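Local structure of malate dehydrogenase (Picrophilus torridus, 4BGV) at residues 119-124 with 243-248; 238-243 with 249-254; 255-260 with 283-288. The protein probably catalyses the reversible, NAD-dependent oxidation of (S)-malate to oxaloacetate, a step of the tricarboxylic acid cycle. One frame throughout, in Å; residues are numbered along the deposited sequence. Where two conformers were deposited one is given.

Interaction 1. Residues 119-124 with 243-248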
loop_
_atom_site.group_PDB
_atom_site.type_symbol
_atom_site.label_atom_id
_atom_site.label_comp_id
_atom_site.label_asym_id
_atom_site.label_seq_id
_atom_site.Cartn_x
_atom_site.Cartn_y
_atom_site.Cartn_z
ATOM N N LYS A 119 2.356 -26.107 3.221
ATOM C CA LYS A 119 3.587 -25.836 2.473
ATOM C C LYS A 119 4.602 -25.249 3.458
ATOM O O LYS A 119 4.234 -24.504 4.364
ATOM C CB LYS A 119 3.342 -24.865 1.315
ATOM C CG LYS A 119 2.822 -25.497 0.007
ATOM C CD LYS A 119 1.351 -25.887 0.085
ATOM C CE LYS A 119 0.429 -24.668 0.235
ATOM N NZ LYS A 119 -1.027 -24.997 0.041
ATOM N N ILE A 120 5.877 -25.585 3.295
ATOM C CA ILE A 120 6.879 -25.148 4.260
ATOM C C ILE A 120 7.903 -24.234 3.614
ATOM O O ILE A 120 8.406 -24.534 2.533
ATOM C CB ILE A 120 7.632 -26.361 4.880
ATOM C CG1 ILE A 120 6.649 -27.506 5.179
ATOM C CG2 ILE A 120 8.429 -25.921 6.127
ATOM C CD1 ILE A 120 5.542 -27.139 6.197
ATOM N N VAL A 121 8.201 -23.117 4.276
ATOM C CA VAL A 121 9.305 -22.234 3.880
ATOM C C VAL A 121 10.363 -22.298 4.972
ATOM O O VAL A 121 10.148 -21.829 6.096
ATOM C CB VAL A 121 8.838 -20.771 3.676
ATOM C CG1 VAL A 121 10.041 -19.847 3.465
ATOM C CG2 VAL A 121 7.873 -20.683 2.470
ATOM N N VAL A 122 11.505 -22.899 4.640
ATOM C CA VAL A 122 12.560 -23.132 5.623
ATOM C C VAL A 122 13.607 -22.030 5.539
ATOM O O VAL A 122 14.114 -21.744 4.462
ATOM C CB VAL A 122 13.226 -24.516 5.405
ATOM C CG1 VAL A 122 14.269 -24.793 6.485
ATOM C CG2 VAL A 122 12.166 -25.605 5.409
ATOM N N VAL A 123 13.922 -21.422 6.685
ATOM C CA VAL A 123 14.803 -20.256 6.749
ATOM C C VAL A 123 16.142 -20.566 7.414
ATOM O O VAL A 123 17.172 -20.011 7.043
ATOM C CB VAL A 123 14.130 -19.125 7.545
ATOM C CG1 VAL A 123 15.106 -17.951 7.815
ATOM C CG2 VAL A 123 12.851 -18.656 6.831
ATOM N N THR A 124 16.109 -21.433 8.414
ATOM C CA THR A 124 17.311 -21.842 9.144
ATOM C C THR A 124 18.489 -22.166 8.201
ATOM O O THR A 124 18.360 -22.983 7.290
ATOM C CB THR A 124 16.981 -23.063 10.036
ATOM O OG1 THR A 124 15.786 -22.801 10.796
ATOM C CG2 THR A 124 18.130 -23.371 10.994
ATOM N N GLU A 243 3.983 -15.144 0.553
ATOM C CA GLU A 243 2.777 -14.585 -0.065
ATOM C C GLU A 243 2.575 -15.144 -1.483
ATOM O O GLU A 243 1.439 -15.232 -1.966
ATOM C CB GLU A 243 2.814 -13.044 -0.060
ATOM C CG GLU A 243 3.739 -12.457 -1.097
ATOM C CD GLU A 243 3.873 -10.946 -0.991
ATOM O OE1 GLU A 243 3.375 -10.357 -0.006
ATOM O OE2 GLU A 243 4.479 -10.356 -1.901
ATOM N N SER A 244 3.657 -15.539 -2.155
ATOM C CA SER A 244 3.498 -16.135 -3.483
ATOM C C SER A 244 2.772 -17.476 -3.378
ATOM O O SER A 244 2.017 -17.858 -4.278
ATOM C CB SER A 244 4.844 -16.315 -4.209
ATOM O OG SER A 244 4.640 -16.635 -5.589
ATOM N N ILE A 245 3.010 -18.207 -2.297
ATOM C CA ILE A 245 2.248 -19.449 -2.069
ATOM C C ILE A 245 0.794 -19.154 -1.691
ATOM O O ILE A 245 -0.156 -19.634 -2.347
ATOM C CB ILE A 245 2.874 -20.305 -0.944
ATOM C CG1 ILE A 245 4.315 -20.664 -1.295
ATOM C CG2 ILE A 245 2.054 -21.596 -0.725
ATOM C CD1 ILE A 245 5.048 -21.409 -0.195
ATOM N N VAL A 246 0.624 -18.369 -0.631
ATOM C CA VAL A 246 -0.703 -18.063 -0.090
ATOM C C VAL A 246 -1.617 -17.441 -1.135
ATOM O O VAL A 246 -2.793 -17.814 -1.270
ATOM C CB VAL A 246 -0.595 -17.136 1.148
ATOM C CG1 VAL A 246 -1.959 -16.621 1.580
ATOM C CG2 VAL A 246 0.088 -17.885 2.295
ATOM N N ASN A 247 -1.075 -16.499 -1.888
ATOM C CA ASN A 247 -1.877 -15.790 -2.869
ATOM C C ASN A 247 -1.615 -16.264 -4.297
ATOM O O ASN A 247 -2.030 -15.605 -5.257
ATOM C CB ASN A 247 -1.647 -14.288 -2.717
ATOM C CG ASN A 247 -2.202 -13.767 -1.411
ATOM O OD1 ASN A 247 -3.233 -14.258 -0.945
ATOM N ND2 ASN A 247 -1.536 -12.784 -0.811
ATOM N N ASP A 248 -0.901 -17.388 -4.420
ATOM C CA ASP A 248 -0.691 -18.062 -5.712
ATOM C C ASP A 248 -0.170 -17.086 -6.792
ATOM O O ASP A 248 -0.681 -17.043 -7.915
ATOM C CB ASP A 248 -2.003 -18.721 -6.138
ATOM C CG ASP A 248 -1.833 -19.715 -7.270
ATOM O OD1 ASP A 248 -0.774 -20.376 -7.355
ATOM O OD2 ASP A 248 -2.786 -19.849 -8.068
#

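Interaction 2. Residues 238-243 with 249-254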
loop_
_atom_site.group_PDB
_atom_site.type_symbol
_atom_site.label_atom_id
_atom_site.label_comp_id
_atom_site.label_asym_id
_atom_site.label_seq_id
_atom_site.Cartn_x
_atom_site.Cartn_y
_atom_site.Cartn_z
ATOM N N ILE A 238 11.716 -13.387 2.885
ATOM C CA ILE A 238 10.932 -14.558 3.244
ATOM C C ILE A 238 9.453 -14.316 2.947
ATOM O O ILE A 238 8.774 -15.174 2.360
ATOM C CB ILE A 238 11.111 -14.861 4.738
ATOM C CG1 ILE A 238 12.560 -15.286 5.021
ATOM C CG2 ILE A 238 10.105 -15.915 5.208
ATOM C CD1 ILE A 238 12.929 -15.103 6.502
ATOM N N ALA A 239 8.954 -13.146 3.339
ATOM C CA ALA A 239 7.537 -12.829 3.121
ATOM C C ALA A 239 7.143 -12.858 1.640
ATOM O O ALA A 239 6.043 -13.295 1.307
ATOM C CB ALA A 239 7.179 -11.485 3.747
ATOM N N VAL A 240 8.018 -12.404 0.740
ATOM C CA VAL A 240 7.636 -12.450 -0.680
ATOM C C VAL A 240 7.469 -13.897 -1.158
ATOM O O VAL A 240 6.641 -14.177 -2.019
ATOM C CB VAL A 240 8.583 -11.640 -1.612
ATOM C CG1 VAL A 240 8.531 -10.150 -1.259
ATOM C CG2 VAL A 240 10.002 -12.179 -1.568
ATOM N N MET A 241 8.248 -14.816 -0.593
ATOM C CA MET A 241 8.079 -16.245 -0.891
ATOM C C MET A 241 6.761 -16.770 -0.317
ATOM O O MET A 241 6.004 -17.449 -1.010
ATOM C CB MET A 241 9.226 -17.069 -0.311
ATOM C CG MET A 241 10.563 -16.845 -1.010
ATOM S SD MET A 241 11.974 -17.450 -0.046
ATOM C CE MET A 241 11.716 -19.231 -0.062
ATOM N N VAL A 242 6.493 -16.449 0.949
ATOM C CA VAL A 242 5.277 -16.932 1.603
ATOM C C VAL A 242 4.007 -16.429 0.889
ATOM O O VAL A 242 3.062 -17.197 0.634
ATOM C CB VAL A 242 5.230 -16.485 3.079
ATOM C CG1 VAL A 242 3.885 -16.871 3.724
ATOM C CG2 VAL A 242 6.425 -17.075 3.858
ATOM N N GLU A 243 3.983 -15.144 0.553
ATOM C CA GLU A 243 2.777 -14.585 -0.065
ATOM C C GLU A 243 2.575 -15.144 -1.483
ATOM O O GLU A 243 1.439 -15.232 -1.966
ATOM C CB GLU A 243 2.814 -13.044 -0.060
ATOM C CG GLU A 243 3.739 -12.457 -1.097
ATOM C CD GLU A 243 3.873 -10.946 -0.991
ATOM O OE1 GLU A 243 3.375 -10.357 -0.006
ATOM O OE2 GLU A 243 4.479 -10.356 -1.901
ATOM N N ARG A 249 0.848 -16.302 -6.437
ATOM C CA ARG A 249 1.326 -15.218 -7.292
ATOM C C ARG A 249 2.135 -15.699 -8.509
ATOM O O ARG A 249 2.278 -14.970 -9.504
ATOM C CB ARG A 249 2.176 -14.225 -6.485
ATOM C CG ARG A 249 1.405 -13.382 -5.455
ATOM C CD ARG A 249 2.244 -12.204 -4.958
ATOM N NE ARG A 249 2.590 -11.273 -6.031
ATOM C CZ ARG A 249 3.380 -10.208 -5.882
ATOM N NH1 ARG A 249 3.915 -9.928 -4.693
ATOM N NH2 ARG A 249 3.645 -9.416 -6.924
ATOM N N LYS A 250 2.672 -16.909 -8.416
ATOM C CA LYS A 250 3.610 -17.437 -9.415
ATOM C C LYS A 250 4.855 -16.553 -9.575
ATOM O O LYS A 250 5.326 -16.319 -10.701
ATOM C CB LYS A 250 2.951 -17.651 -10.794
ATOM C CG LYS A 250 1.511 -18.186 -10.785
ATOM C CD LYS A 250 1.395 -19.619 -10.287
ATOM C CE LYS A 250 -0.006 -20.175 -10.595
ATOM N NZ LYS A 250 -0.349 -21.408 -9.804
ATOM N N ARG A 251 5.381 -16.050 -8.464
ATOM C CA ARG A 251 6.678 -15.374 -8.491
ATOM C C ARG A 251 7.719 -16.357 -9.009
ATOM O O ARG A 251 7.620 -17.570 -8.764
ATOM C CB ARG A 251 7.108 -14.937 -7.079
ATOM C CG ARG A 251 6.198 -13.903 -6.393
ATOM C CD ARG A 251 6.149 -12.564 -7.141
ATOM N NE ARG A 251 7.469 -12.089 -7.544
ATOM C CZ ARG A 251 8.260 -11.330 -6.793
ATOM N NH1 ARG A 251 7.881 -10.965 -5.570
ATOM N NH2 ARG A 251 9.448 -10.953 -7.262
ATOM N N VAL A 252 8.733 -15.826 -9.678
ATOM C CA VAL A 252 9.874 -16.621 -10.112
ATOM C C VAL A 252 11.103 -16.090 -9.394
ATOM O O VAL A 252 11.632 -15.022 -9.725
ATOM C CB VAL A 252 10.070 -16.578 -11.645
ATOM C CG1 VAL A 252 11.330 -17.357 -12.048
ATOM C CG2 VAL A 252 8.840 -17.154 -12.341
ATOM N N ILE A 253 11.526 -16.845 -8.393
ATOM C CA ILE A 253 12.607 -16.461 -7.482
ATOM C C ILE A 253 13.468 -17.703 -7.215
ATOM O O ILE A 253 12.936 -18.813 -7.057
ATOM C CB ILE A 253 12.031 -15.962 -6.131
ATOM C CG1 ILE A 253 11.104 -14.756 -6.334
ATOM C CG2 ILE A 253 13.150 -15.599 -5.134
ATOM C CD1 ILE A 253 10.305 -14.410 -5.060
ATOM N N PRO A 254 14.798 -17.533 -7.172
ATOM C CA PRO A 254 15.640 -18.680 -6.811
ATOM C C PRO A 254 15.443 -19.066 -5.353
ATOM O O PRO A 254 15.553 -18.218 -4.468
ATOM C CB PRO A 254 17.073 -18.160 -7.018
ATOM C CG PRO A 254 16.929 -16.915 -7.820
ATOM C CD PRO A 254 15.592 -16.336 -7.482
HETATM O O HOH W 1 5.670 -12.047 -3.695
#

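Interaction 3. Residues 255-260 with 283-288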
loop_
_atom_site.group_PDB
_atom_site.type_symbol
_atom_site.label_atom_id
_atom_site.label_comp_id
_atom_site.label_asym_id
_atom_site.label_seq_id
_atom_site.Cartn_x
_atom_site.Cartn_y
_atom_site.Cartn_z
ATOM N N CYS A 255 15.139 -20.336 -5.116
ATOM C CA CYS A 255 14.961 -20.854 -3.757
ATOM C C CYS A 255 15.562 -22.242 -3.710
ATOM O O CYS A 255 15.723 -22.882 -4.741
ATOM C CB CYS A 255 13.472 -20.983 -3.416
ATOM S SG CYS A 255 12.513 -19.472 -3.630
ATOM N N ALA A 256 15.849 -22.728 -2.510
ATOM C CA ALA A 256 16.298 -24.108 -2.371
ATOM C C ALA A 256 15.113 -25.017 -2.687
ATOM O O ALA A 256 14.043 -24.914 -2.076
ATOM C CB ALA A 256 16.823 -24.362 -0.975
ATOM N N ALA A 257 15.283 -25.885 -3.670
ATOM C CA ALA A 257 14.185 -26.755 -4.071
ATOM C C ALA A 257 14.693 -28.151 -4.370
ATOM O O ALA A 257 15.863 -28.334 -4.704
ATOM C CB ALA A 257 13.453 -26.181 -5.287
ATOM N N TYR A 258 13.793 -29.126 -4.274
ATOM C CA TYR A 258 14.137 -30.524 -4.460
ATOM C C TYR A 258 14.322 -30.847 -5.939
ATOM O O TYR A 258 13.416 -30.627 -6.736
ATOM C CB TYR A 258 13.009 -31.378 -3.891
ATOM C CG TYR A 258 13.334 -32.836 -3.714
ATOM C CD1 TYR A 258 14.299 -33.245 -2.800
ATOM C CD2 TYR A 258 12.651 -33.811 -4.428
ATOM C CE1 TYR A 258 14.582 -34.588 -2.610
ATOM C CE2 TYR A 258 12.918 -35.155 -4.228
ATOM C CZ TYR A 258 13.892 -35.533 -3.334
ATOM O OH TYR A 258 14.171 -36.864 -3.152
ATOM N N ILE A 259 15.494 -31.374 -6.289
ATOM C CA ILE A 259 15.857 -31.657 -7.682
ATOM C C ILE A 259 15.731 -33.152 -7.980
ATOM O O ILE A 259 16.360 -33.974 -7.303
ATOM C CB ILE A 259 17.324 -31.230 -7.957
ATOM C CG1 ILE A 259 17.576 -29.816 -7.426
ATOM C CG2 ILE A 259 17.665 -31.354 -9.459
ATOM C CD1 ILE A 259 16.770 -28.709 -8.152
ATOM N N THR A 260 14.901 -33.503 -8.965
ATOM C CA THR A 260 14.721 -34.896 -9.380
ATOM C C THR A 260 14.434 -34.998 -10.858
ATOM O O THR A 260 14.244 -33.993 -11.530
ATOM C CB THR A 260 13.516 -35.573 -8.713
ATOM O OG1 THR A 260 12.333 -34.796 -8.942
ATOM C CG2 THR A 260 13.742 -35.746 -7.258
ATOM N N ASN A 283 0.677 -24.569 -4.845
ATOM C CA ASN A 283 1.095 -25.951 -4.615
ATOM C C ASN A 283 2.558 -26.081 -4.158
ATOM O O ASN A 283 3.071 -27.194 -4.017
ATOM C CB ASN A 283 0.879 -26.817 -5.870
ATOM C CG ASN A 283 -0.574 -26.881 -6.310
ATOM O OD1 ASN A 283 -0.876 -26.737 -7.494
ATOM N ND2 ASN A 283 -1.474 -27.103 -5.366
ATOM N N GLY A 284 3.227 -24.948 -3.951
ATOM C CA GLY A 284 4.645 -24.940 -3.625
ATOM C C GLY A 284 5.484 -24.691 -4.870
ATOM O O GLY A 284 5.286 -23.683 -5.562
ATOM N N VAL A 285 6.418 -25.596 -5.161
ATOM C CA VAL A 285 7.206 -25.487 -6.398
ATOM C C VAL A 285 6.342 -25.895 -7.581
ATOM O O VAL A 285 5.955 -27.060 -7.686
ATOM C CB VAL A 285 8.457 -26.389 -6.357
ATOM C CG1 VAL A 285 9.197 -26.339 -7.700
ATOM C CG2 VAL A 285 9.371 -25.940 -5.238
ATOM N N GLU A 286 5.992 -24.941 -8.445
ATOM C CA GLU A 286 5.142 -25.289 -9.587
ATOM C C GLU A 286 5.917 -25.531 -10.866
ATOM O O GLU A 286 5.403 -26.126 -11.817
ATOM C CB GLU A 286 4.058 -24.239 -9.774
ATOM C CG GLU A 286 3.336 -24.035 -8.460
ATOM C CD GLU A 286 1.921 -23.573 -8.609
ATOM O OE1 GLU A 286 1.580 -23.019 -9.680
ATOM O OE2 GLU A 286 1.155 -23.761 -7.640
ATOM N N LYS A 287 7.162 -25.072 -10.879
ATOM C CA LYS A 287 8.050 -25.295 -12.014
ATOM C C LYS A 287 9.465 -25.023 -11.558
ATOM O O LYS A 287 9.707 -24.099 -10.792
ATOM C CB LYS A 287 7.709 -24.359 -13.178
ATOM C CG LYS A 287 8.560 -24.614 -14.447
ATOM C CD LYS A 287 8.123 -23.732 -15.603
ATOM C CE LYS A 287 9.005 -23.944 -16.836
ATOM N NZ LYS A 287 8.671 -25.182 -17.588
ATOM N N ILE A 288 10.393 -25.847 -12.022
ATOM C CA ILE A 288 11.806 -25.544 -11.889
ATOM C C ILE A 288 12.316 -25.174 -13.270
ATOM O O ILE A 288 12.155 -25.934 -14.222
ATOM C CB ILE A 288 12.586 -26.748 -11.366
ATOM C CG1 ILE A 288 12.258 -26.984 -9.881
ATOM C CG2 ILE A 288 14.081 -26.515 -11.525
ATOM C CD1 ILE A 288 12.784 -28.293 -9.332
#

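Interaction 1. Residues 119-124 with 243-248
I245, on the last turn of helix 232-246, reaches toward the start of strand 119-122 and is met there by two residues, K119 and V121. From K119 CB outward, CB, CG and CE of the lysine each meet the isoleucine. CB lies 4.1 Å from both I245 CG2 and I245 CD1, so it rests between the two methyl ends. CG follows at 4.0 Å from I245 CG2. Because the chain then bends at chi2 (75°) and again at chi3 (66°), it curls back round that methyl instead of running out straight, and CE comes to 3.6 Å from I245 CG2, the closest approach of the contact. NZ, beyond this apolar part, forms a salt bridge to D77 OD1 and a weak hydrogen bond to K282 O. The aliphatic shaft thus serves the core while the ammonium is paired among polar groups, probably lowering the cost of burying its charge. Strand 119-122 belongs to the parallel Rossmann sheet of the NAD-binding domain, whereas helix 232-246 comes from the C-terminal half of the chain, and I245 is one of the side chains by which that helix packs on the sheet. Its other branch, ending in CD1, is directed to V121, whose CG2 stands 4.0 Å away; valine and isoleucine lie alongside each other, pointing opposite ways. Just after I245 the helix stops in a Schellman motif: D248, at positive phi, is the C-prime residue, with D248 N weakly bonded to I245 O at 3.1 Å and R249 N bonded to S244 O. N247 O accepts a bond from R2 of a second subunit.

Interaction 2. Residues 238-243 with 249-254
A salt bridge between E243 and R249, a shared water and a small apolar contact of V240 with I253 join the end of helix 232-246 to the turn and strand that follow it, 249-254, in the C-terminal half of the chain, where it meets neighbouring subunits. The glutamate starts with CG wedged between backbone N and carbonyl carbon (chi1 76°), then runs out extended, which carries OE2 to 2.9 Å from R249 NH1. As a hydrogen bond this is weak, with an N-H...O angle of 128°. E243 OE2 is the oxygen that meets NH1, at the edge of the guanidinium and near its plane; the planes of the two flat groups are turned 51° against each other. OE2 also takes a bond of 2.7 Å from water 1 and a salt bridge from R24, and is therefore held by several donors at once. Water 1 bridges the helix and the strand: it also donates to V240 O, and accepts from R251 NH1 at 3.1 Å, in the plane of that guanidinium. The arginines themselves overlap, R251 CD lying 3.8 Å above the centre of the R249 guanidinium plane. Bends at chi2 and chi3 lean the R251 guanidinium toward I253, whose CD1 lies over one face. The same methyl meets V240 CG2 at 4.2 Å, those two side chains crossing at about a right angle. Both arginines have their strongest polar partners in other chains, R249 in D56 of a second subunit and R251 in D171 of a third. Within the chain, V240 and I253 also touch S151 of helix 150-165, while strand 251-259 pairs through R251 and I253 with strand 272-281.

Interaction 3. Residues 255-260 with 283-288
Strands 255-259 and 284-288 are the two outer members of a three-stranded antiparallel sheet, with strand 272-281 between them, and they meet here across it rather than edge to edge. Their axes approach to 8.9 Å and their N-to-C directions differ by 71°, a steep crossing for two strands that flank a common partner. The nearest CA atoms, those of A257 and V285, are 7.5 Å apart, so side chains must bridge the gap. In V285, a chi1 of 176° places CG2 beside the backbone N, anti to the carbonyl carbon, and there it meets A257 CB at 4.1 Å. Three residues further on, I288 reaches across with its CD1. That methyl touches two different things: the backbone oxygen of Y258, at 3.5 Å, and the tip of I259, whose CD1 lies 4.2 Å away, the two isoleucines approaching at a slant. I288 also packs on H263 and Y267 of helix 262-267, and A257 on I278 of the central strand. The Y258 ring leads away from the second segment and joins Y135 and F273. On the far side of strand 284-288, E286 OE2 accepts the backbone N-H of N283 at 2.9 Å and 164°, nearly in line with the C-O bond, which probably helps fix the backbone where the strand begins. Only methyl groups and one carbonyl oxygen meet between the segments; between them the contact therefore rests on van der Waals fit and the burial of methyls, while the backbone bonds of the central strand 272-281 help set their positions.

How the interactions relate
All three contacts are buried, yet their chemistry follows their surroundings. Interaction 1 joins the nucleotide-binding half to the C-terminal half through aliphatic carbon, and interaction 3 is likewise apolar but stays inside one small sheet, untouched by other subunits. Interaction 2, sharing helix 232-246 with the first and strand 251-259 with the third, faces neighbouring subunits and is correspondingly rich in charge. Interactions 1 and 2 interlock through S244, whose OG probably accepts a bond from R251 N. Interaction 3 is tied to 2 by the K250 NZ to E286 OE1 salt bridge, and to 1 where K119 CG packs on G284.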